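PDB 5THE: uncharacterized protein from Vanderwaltozyma polyspora, which probably binds a guide RNA and, as in related Argonautes, may cleave matching target RNA, the chain here being the C-terminal lobe with the MID and PIWI domains. Local coordinates for residues A[14-18]-A[403-407]; A[75-81]-A[116-122]; A[98-103]-A[220-226]. One frame throughout, in Å; residues are numbered along the deposited sequence.

Interaction 1: A[14-18]-A[403-407]; sequences KGTKV and AKNEK
E406 reaches across to the backbone of G15, and its OE1 accepts from G15 N at 2.9 Å (N-H...O 157°) from well above the carboxylate plane. The glutamate's CG lies opposite its own carbonyl carbon (chi1 -70°), and the extended chain beyond it spans the gap, with OE2 3.2 Å from G15 CA. Glycine suits this place because a side chain at its positive phi would collide with the carbonyl oxygen of K14. One residue on, T16 crosses N405 at a slant: its OG1 sits 3.2 Å from N405 CB, while CG2 leans on K404 O at 3.5 Å. A water ties T16 OG1 to both E406 N and E406 OE2, so each carboxylate oxygen has a partner, OE1 the amide of G15 and OE2 the water. The segments 14-18 and 403-406 run nearly antiparallel, the first entering strand 16-22, the second leaving strand 402-404, an outer strand of a small three-stranded antiparallel sheet in the PIWI part of the lobe. Between them water takes the place of direct backbone pairing: K404 O receives one water bound to K17 O and another bound to K17 N. V18 CG2 meets A403 CB at 4.0 Å; the short alanine methyl lets the valine come close, and both, like T16, touch V413 of strand 410-415. N405 OD1 accepts from K407 N in an Asx turn, while N405 ND2 bonds to D48.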
# COMPACT_ATOMS: atom_id res chain seq x y z
N LYS A 14 -24.11 -6.31 10.93
CA LYS A 14 -24.14 -7.17 9.76
C LYS A 14 -23.24 -8.39 9.93
O LYS A 14 -22.33 -8.42 10.76
CB LYS A 14 -23.72 -6.39 8.52
CG LYS A 14 -24.72 -5.29 8.17
CD LYS A 14 -24.30 -4.54 6.93
CE LYS A 14 -25.37 -3.52 6.55
NZ LYS A 14 -24.95 -2.73 5.35
N GLY A 15 -23.50 -9.41 9.12
CA GLY A 15 -22.62 -10.55 9.00
C GLY A 15 -23.10 -11.77 9.76
O GLY A 15 -24.09 -11.74 10.51
N THR A 16 -22.37 -12.86 9.56
CA THR A 16 -22.65 -14.11 10.25
C THR A 16 -22.22 -14.03 11.71
O THR A 16 -21.05 -13.77 12.00
CB THR A 16 -21.92 -15.25 9.56
OG1 THR A 16 -22.47 -15.42 8.25
CG2 THR A 16 -22.07 -16.55 10.36
N LYS A 17 -23.15 -14.28 12.62
CA LYS A 17 -22.84 -14.24 14.05
C LYS A 17 -22.24 -15.57 14.49
O LYS A 17 -22.79 -16.64 14.19
CB LYS A 17 -24.10 -13.95 14.86
CG LYS A 17 -24.91 -12.75 14.42
CD LYS A 17 -25.78 -12.27 15.58
CE LYS A 17 -27.05 -11.60 15.11
NZ LYS A 17 -26.80 -10.43 14.22
N VAL A 18 -21.11 -15.49 15.20
CA VAL A 18 -20.52 -16.67 15.82
C VAL A 18 -19.61 -16.20 16.95
O VAL A 18 -18.92 -15.18 16.83
CB VAL A 18 -19.75 -17.55 14.80
CG1 VAL A 18 -18.50 -16.84 14.29
CG2 VAL A 18 -19.41 -18.91 15.41
N ALA A 403 -21.43 -22.06 11.22
CA ALA A 403 -22.50 -21.37 11.93
C ALA A 403 -23.54 -20.99 10.88
O ALA A 403 -23.28 -21.06 9.68
CB ALA A 403 -21.99 -20.15 12.68
N LYS A 404 -24.72 -20.57 11.35
CA LYS A 404 -25.76 -20.13 10.43
C LYS A 404 -25.50 -18.70 9.99
O LYS A 404 -25.33 -17.81 10.83
CB LYS A 404 -27.15 -20.24 11.05
CG LYS A 404 -27.59 -21.69 11.21
CD LYS A 404 -29.07 -21.81 11.61
CE LYS A 404 -29.53 -23.25 11.47
NZ LYS A 404 -29.26 -23.78 10.10
N ASN A 405 -25.46 -18.49 8.67
CA ASN A 405 -25.28 -17.17 8.09
C ASN A 405 -26.63 -16.45 7.97
O ASN A 405 -27.66 -16.93 8.43
CB ASN A 405 -24.53 -17.28 6.75
CG ASN A 405 -25.35 -17.89 5.63
OD1 ASN A 405 -26.54 -18.18 5.79
ND2 ASN A 405 -24.72 -18.05 4.47
N GLU A 406 -26.62 -15.28 7.33
CA GLU A 406 -27.82 -14.48 7.19
C GLU A 406 -28.79 -15.04 6.16
O GLU A 406 -29.91 -14.52 6.05
CB GLU A 406 -27.46 -13.04 6.84
CG GLU A 406 -26.79 -12.31 8.01
CD GLU A 406 -25.84 -11.20 7.56
OE1 GLU A 406 -26.08 -10.03 7.91
OE2 GLU A 406 -24.85 -11.50 6.84
N LYS A 407 -28.42 -16.07 5.42
CA LYS A 407 -29.38 -16.79 4.60
C LYS A 407 -29.98 -17.99 5.33
O LYS A 407 -30.83 -18.68 4.75
CB LYS A 407 -28.74 -17.26 3.29
CG LYS A 407 -27.96 -16.19 2.56
CD LYS A 407 -28.07 -16.39 1.07
CE LYS A 407 -27.02 -17.31 0.55
NZ LYS A 407 -27.41 -17.78 -0.80
O HOH W 1 -24.16 -13.98 6.62
O HOH W 2 -25.08 -17.65 13.36
O HOH W 3 -25.75 -15.16 11.26

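Interaction 2: A[75-81]-A[116-122]; sequences KQVNLRA and DFNVSGK
V77 and F117 lie side by side as a parallel bridge pair, their side chains on the same face, and the backbone bonds of V77 N to D116 O (3.0 Å), N118 N to V77 O (2.7 Å) and L79 N to N118 O join the two strands. V77 CG1 lies alongside the F117 ring at CE1, 3.7 Å away, and L79 sends CD2 over one ring face in a CH-pi contact, 4.2 Å from the centroid. CD2 of L79 also meets V119 CG1. N78 and N118 point to the opposite face, side by side, with N78 OD1 3.0 Å from N118 ND2. Before the strand, Q76, with CG anti to its N (chi1 -165°) and an extended chain, brings its amide, turned steeply against the D116 carboxylate, to OD1 from above the carboxylate plane; NE2 donates at 3.2 Å, nearly straight at 170°, while D116 OD1 also forms a salt bridge with K111. Beyond the strand the chain makes an Asx turn, N118 OD1 accepting from both S120 N and S120 OG. R80 is folded at chi2 and chi3, which brings NH2 to K122 O (3.0 Å), in the guanidinium plane. G121 has no side chain to block this: its CA lies over one guanidinium face, 3.6 Å from R80 NE, a buried atom without a polar partner. K122 NZ turns to D100 and E96. With helix 95-111 the strands form a beta-alpha-beta unit of the parallel sheet, consistent with the Rossmann-like MID domain; M103 and F106 of that helix pack on L79, V235 and M238 of helix 228-241 on F117, and strand 185-191 pairs along strand 77-85.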
# COMPACT_ATOMS: atom_id res chain seq x y z
N LYS A 75 0.09 0.50 -25.32
CA LYS A 75 1.21 0.25 -26.22
C LYS A 75 2.19 -0.72 -25.57
O LYS A 75 2.34 -0.74 -24.34
CB LYS A 75 1.93 1.56 -26.53
CG LYS A 75 1.03 2.62 -27.12
CD LYS A 75 1.05 2.49 -28.64
CE LYS A 75 2.37 2.97 -29.27
NZ LYS A 75 2.81 2.10 -30.42
N GLN A 76 2.89 -1.48 -26.40
CA GLN A 76 3.98 -2.32 -25.92
C GLN A 76 5.02 -1.48 -25.20
O GLN A 76 5.38 -0.38 -25.64
CB GLN A 76 4.62 -3.07 -27.08
CG GLN A 76 5.50 -4.21 -26.60
CD GLN A 76 6.17 -4.91 -27.75
OE1 GLN A 76 6.92 -4.30 -28.50
NE2 GLN A 76 5.90 -6.20 -27.89
N VAL A 77 5.50 -1.98 -24.06
CA VAL A 77 6.50 -1.31 -23.24
C VAL A 77 7.83 -2.05 -23.41
O VAL A 77 7.86 -3.28 -23.45
CB VAL A 77 6.08 -1.29 -21.76
CG1 VAL A 77 7.13 -0.61 -20.90
CG2 VAL A 77 4.71 -0.62 -21.59
N ASN A 78 8.92 -1.29 -23.52
CA ASN A 78 10.24 -1.91 -23.55
C ASN A 78 10.67 -2.26 -22.14
O ASN A 78 10.55 -1.45 -21.22
CB ASN A 78 11.27 -0.98 -24.19
CG ASN A 78 10.93 -0.64 -25.63
OD1 ASN A 78 10.81 -1.53 -26.46
ND2 ASN A 78 10.75 0.63 -25.92
N LEU A 79 11.20 -3.47 -21.97
CA LEU A 79 11.64 -3.97 -20.67
C LEU A 79 13.13 -4.26 -20.77
O LEU A 79 13.54 -5.18 -21.49
CB LEU A 79 10.86 -5.23 -20.27
CG LEU A 79 11.18 -5.82 -18.90
CD1 LEU A 79 10.84 -4.82 -17.81
CD2 LEU A 79 10.45 -7.13 -18.66
N ARG A 80 13.94 -3.49 -20.05
CA ARG A 80 15.40 -3.60 -20.10
C ARG A 80 15.90 -4.20 -18.80
O ARG A 80 15.71 -3.62 -17.72
CB ARG A 80 16.06 -2.24 -20.31
CG ARG A 80 15.87 -1.64 -21.69
CD ARG A 80 16.26 -2.61 -22.80
NE ARG A 80 17.68 -2.98 -22.78
CZ ARG A 80 18.67 -2.18 -23.20
NH1 ARG A 80 18.40 -0.96 -23.64
NH2 ARG A 80 19.92 -2.62 -23.16
N ALA A 81 16.56 -5.35 -18.90
CA ALA A 81 17.15 -5.98 -17.73
C ALA A 81 18.53 -5.40 -17.48
O ALA A 81 19.33 -5.25 -18.40
CB ALA A 81 17.23 -7.49 -17.94
N ASP A 116 2.10 -6.21 -22.20
CA ASP A 116 2.88 -6.53 -23.39
C ASP A 116 4.23 -5.84 -23.27
O ASP A 116 4.32 -4.61 -23.38
CB ASP A 116 2.11 -6.10 -24.65
CG ASP A 116 2.83 -6.44 -25.94
OD1 ASP A 116 3.67 -7.37 -25.94
OD2 ASP A 116 2.54 -5.78 -26.96
N PHE A 117 5.27 -6.62 -23.00
CA PHE A 117 6.64 -6.12 -22.92
C PHE A 117 7.43 -6.54 -24.14
O PHE A 117 7.24 -7.63 -24.68
CB PHE A 117 7.37 -6.64 -21.67
CG PHE A 117 7.03 -5.90 -20.41
CD1 PHE A 117 7.31 -4.55 -20.30
CD2 PHE A 117 6.47 -6.56 -19.34
CE1 PHE A 117 7.01 -3.87 -19.13
CE2 PHE A 117 6.17 -5.89 -18.17
CZ PHE A 117 6.43 -4.55 -18.07
N ASN A 118 8.34 -5.66 -24.55
CA ASN A 118 9.36 -5.96 -25.54
C ASN A 118 10.66 -6.15 -24.76
O ASN A 118 11.13 -5.21 -24.11
CB ASN A 118 9.45 -4.81 -26.55
CG ASN A 118 10.63 -4.93 -27.52
OD1 ASN A 118 11.36 -5.92 -27.54
ND2 ASN A 118 10.82 -3.89 -28.32
N VAL A 119 11.21 -7.36 -24.79
CA VAL A 119 12.41 -7.67 -24.01
C VAL A 119 13.58 -7.95 -24.94
O VAL A 119 14.49 -8.71 -24.60
CB VAL A 119 12.20 -8.88 -23.07
CG1 VAL A 119 11.14 -8.58 -22.02
CG2 VAL A 119 11.82 -10.11 -23.87
N SER A 120 13.56 -7.33 -26.12
CA SER A 120 14.60 -7.60 -27.11
C SER A 120 15.92 -6.90 -26.77
O SER A 120 16.98 -7.39 -27.15
CB SER A 120 14.11 -7.18 -28.50
OG SER A 120 13.81 -5.80 -28.55
N GLY A 121 15.87 -5.77 -26.06
CA GLY A 121 17.10 -5.15 -25.61
C GLY A 121 17.96 -6.11 -24.81
O GLY A 121 17.46 -6.74 -23.87
N LYS A 122 19.22 -6.26 -25.19
CA LYS A 122 20.11 -7.18 -24.50
C LYS A 122 20.29 -6.77 -23.03
O LYS A 122 20.44 -5.58 -22.73
CB LYS A 122 21.48 -7.21 -25.19
CG LYS A 122 22.43 -8.26 -24.67
CD LYS A 122 21.93 -9.67 -24.99
CE LYS A 122 22.88 -10.73 -24.44
NZ LYS A 122 22.39 -12.13 -24.67
O HOH W 4 16.61 -6.63 -21.28

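Interaction 3: A[98-103]-A[220-226]; sequences ELDISM and WDNFKKN. With nucleotides of chain B.
S102 donates OG to N226 OD1 at 2.6 Å, on a lone pair in the carbonyl plane, and K224 NZ forms a salt bridge with E98 OE1 at 3.0 Å, coming from above the carboxylate plane. N226 suits its place because asparagine readily takes the positive phi (61°) with which the chain leaves the helix, at the end of a type I turn from F223 to N226. Water adds bridges beside both: one molecule donates to S102 OG and accepts from N226 ND2, another links E98 OE1 to W220 NE1. K224 has CG between its backbone N and carbonyl carbon (chi1 81°); CB rests on one face of the W220 indole, and the bent chain beyond delivers NZ to the glutamate. Two aromatic rings carry the packing. W220 pushes its six-membered ring against the helix, CH2 lying 3.5 Å from L99 CA and CZ3 3.7 Å from L99 CD1. F223 receives S102 CB over one face in a CH-pi contact, while M103 SD approaches its edge, 3.7 Å from CE2, a Met-aromatic contact. On another side N222 ND2 donates almost straight (179°) to OP2 of A2 of chain B, 3.2 Å away, so this short helix also touches the bound RNA. Helix 95-111 and helix 220-223 thus meet beside strand 185-191, whose V190 touches L99 and W220 and whose L188 touches M103 and F223, with Y230 of helix 228-241 against F223.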
# COMPACT_ATOMS: atom_id res chain seq x y z
N GLU A 98 20.85 -17.69 -19.52
CA GLU A 98 19.79 -17.96 -18.56
C GLU A 98 18.94 -16.72 -18.32
O GLU A 98 17.71 -16.82 -18.21
CB GLU A 98 20.38 -18.49 -17.26
CG GLU A 98 20.58 -20.00 -17.28
CD GLU A 98 21.24 -20.54 -16.02
OE1 GLU A 98 21.42 -19.77 -15.05
OE2 GLU A 98 21.58 -21.74 -16.00
N LEU A 99 19.56 -15.55 -18.28
CA LEU A 99 18.79 -14.32 -18.11
C LEU A 99 17.95 -14.01 -19.35
O LEU A 99 16.81 -13.59 -19.22
CB LEU A 99 19.71 -13.16 -17.76
CG LEU A 99 19.08 -11.79 -17.54
CD1 LEU A 99 17.94 -11.86 -16.52
CD2 LEU A 99 20.16 -10.79 -17.10
N ASP A 100 18.51 -14.21 -20.55
CA ASP A 100 17.73 -14.07 -21.77
C ASP A 100 16.51 -14.98 -21.76
O ASP A 100 15.39 -14.57 -22.11
CB ASP A 100 18.59 -14.38 -22.99
CG ASP A 100 19.62 -13.33 -23.24
OD1 ASP A 100 19.32 -12.14 -22.98
OD2 ASP A 100 20.74 -13.67 -23.69
N ILE A 101 16.72 -16.24 -21.37
CA ILE A 101 15.62 -17.19 -21.31
C ILE A 101 14.56 -16.73 -20.31
O ILE A 101 13.36 -16.74 -20.60
CB ILE A 101 16.16 -18.59 -20.98
CG1 ILE A 101 16.94 -19.12 -22.19
CG2 ILE A 101 15.03 -19.53 -20.59
CD1 ILE A 101 17.89 -20.25 -21.88
N SER A 102 15.00 -16.28 -19.13
CA SER A 102 14.04 -15.84 -18.12
C SER A 102 13.27 -14.61 -18.58
O SER A 102 12.08 -14.49 -18.30
CB SER A 102 14.76 -15.56 -16.80
OG SER A 102 15.18 -16.76 -16.20
N MET A 103 13.94 -13.69 -19.28
CA MET A 103 13.27 -12.50 -19.78
C MET A 103 12.22 -12.86 -20.82
O MET A 103 11.14 -12.26 -20.87
CB MET A 103 14.29 -11.53 -20.38
CG MET A 103 15.21 -10.88 -19.35
SD MET A 103 14.30 -9.97 -18.09
CE MET A 103 13.83 -8.51 -19.03
N TRP A 220 17.90 -12.64 -8.47
CA TRP A 220 18.18 -13.55 -9.57
C TRP A 220 17.88 -15.00 -9.21
O TRP A 220 17.33 -15.75 -10.02
CB TRP A 220 19.64 -13.40 -10.00
CG TRP A 220 20.11 -14.35 -11.08
CD1 TRP A 220 21.25 -15.09 -11.07
CD2 TRP A 220 19.44 -14.65 -12.32
NE1 TRP A 220 21.35 -15.82 -12.23
CE2 TRP A 220 20.26 -15.58 -13.02
CE3 TRP A 220 18.25 -14.23 -12.92
CZ2 TRP A 220 19.91 -16.09 -14.27
CZ3 TRP A 220 17.90 -14.76 -14.17
CH2 TRP A 220 18.74 -15.67 -14.83
N ASP A 221 18.24 -15.44 -8.00
CA ASP A 221 17.98 -16.84 -7.66
C ASP A 221 16.50 -17.14 -7.59
O ASP A 221 16.11 -18.31 -7.74
CB ASP A 221 18.66 -17.24 -6.35
CG ASP A 221 20.18 -17.38 -6.50
OD1 ASP A 221 20.65 -17.59 -7.64
OD2 ASP A 221 20.90 -17.28 -5.48
N ASN A 222 15.66 -16.12 -7.43
CA ASN A 222 14.22 -16.32 -7.55
C ASN A 222 13.78 -16.26 -9.00
O ASN A 222 13.11 -17.18 -9.50
CB ASN A 222 13.47 -15.26 -6.75
CG ASN A 222 13.69 -15.37 -5.27
OD1 ASN A 222 13.97 -16.45 -4.76
ND2 ASN A 222 13.56 -14.25 -4.57
N PHE A 223 14.13 -15.17 -9.68
CA PHE A 223 13.68 -14.94 -11.05
C PHE A 223 14.06 -16.10 -11.96
O PHE A 223 13.25 -16.55 -12.78
CB PHE A 223 14.30 -13.63 -11.56
CG PHE A 223 13.79 -13.18 -12.91
CD1 PHE A 223 12.44 -13.28 -13.23
CD2 PHE A 223 14.65 -12.64 -13.85
CE1 PHE A 223 11.98 -12.87 -14.47
CE2 PHE A 223 14.19 -12.21 -15.09
CZ PHE A 223 12.85 -12.32 -15.40
N LYS A 224 15.28 -16.62 -11.80
CA LYS A 224 15.79 -17.67 -12.68
C LYS A 224 14.98 -18.96 -12.60
O LYS A 224 15.16 -19.83 -13.46
CB LYS A 224 17.26 -17.94 -12.35
CG LYS A 224 17.47 -18.83 -11.15
CD LYS A 224 18.93 -18.79 -10.69
CE LYS A 224 19.89 -18.88 -11.87
NZ LYS A 224 19.69 -20.11 -12.67
N LYS A 225 14.10 -19.12 -11.61
CA LYS A 225 13.28 -20.33 -11.55
C LYS A 225 12.21 -20.35 -12.64
O LYS A 225 11.65 -21.42 -12.91
CB LYS A 225 12.60 -20.45 -10.18
CG LYS A 225 13.55 -20.53 -8.99
CD LYS A 225 12.77 -20.41 -7.70
CE LYS A 225 13.69 -20.32 -6.51
NZ LYS A 225 12.99 -20.19 -5.21
N ASN A 226 11.90 -19.21 -13.24
CA ASN A 226 10.94 -19.14 -14.35
C ASN A 226 9.55 -19.61 -13.95
O ASN A 226 8.87 -20.31 -14.70
CB ASN A 226 11.46 -19.91 -15.57
CG ASN A 226 12.78 -19.38 -16.06
OD1 ASN A 226 13.01 -18.17 -16.05
ND2 ASN A 226 13.68 -20.28 -16.48
P A B 2 12.33 -10.77 -4.87
OP1 A B 2 12.54 -11.27 -3.49
OP2 A B 2 12.82 -11.54 -6.05
O5' A B 2 10.77 -10.49 -5.05
C5' A B 2 10.29 -9.68 -6.12
C4' A B 2 8.83 -9.93 -6.37
O4' A B 2 8.66 -11.26 -6.89
C3' A B 2 7.94 -9.92 -5.14
O3' A B 2 7.60 -8.62 -4.74
C2' A B 2 6.75 -10.75 -5.58
O2' A B 2 5.94 -10.01 -6.48
C1' A B 2 7.46 -11.83 -6.39
N9 A B 2 7.86 -13.00 -5.57
C8 A B 2 9.02 -13.13 -4.85
N7 A B 2 9.15 -14.29 -4.26
C5 A B 2 8.00 -14.97 -4.65
C6 A B 2 7.55 -16.25 -4.36
N6 A B 2 8.26 -17.07 -3.58
N1 A B 2 6.36 -16.64 -4.88
C2 A B 2 5.69 -15.77 -5.66
N3 A B 2 6.02 -14.51 -6.01
C4 A B 2 7.19 -14.19 -5.46
O HOH W 5 23.39 -17.70 -13.45
O HOH W 6 10.91 -16.23 -16.23
O HOH W 7 16.42 -19.15 -17.15

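In the fold
Interactions 2 and 3 are neighbours, their centres about 15 Å apart, and share one part of the fold: interaction 2 pairs the two strands joined by helix 95-111, and interaction 3 packs that helix against helix 220-223. M103 ties them by lying on L79 and A81, and D100 by its salt bridge to K122. Both bury apolar side chains between sheet and helices, but strand pairing rests on backbone bonds and helix packing on side chains and aromatic rings. Interaction 1 lies apart, its centre 47 to 50 Å from theirs; it is smaller and partly buried, with lysines and E406 exposed at its rim, and water and a single direct hydrogen bond join loops beside strands from distant parts of the sequence.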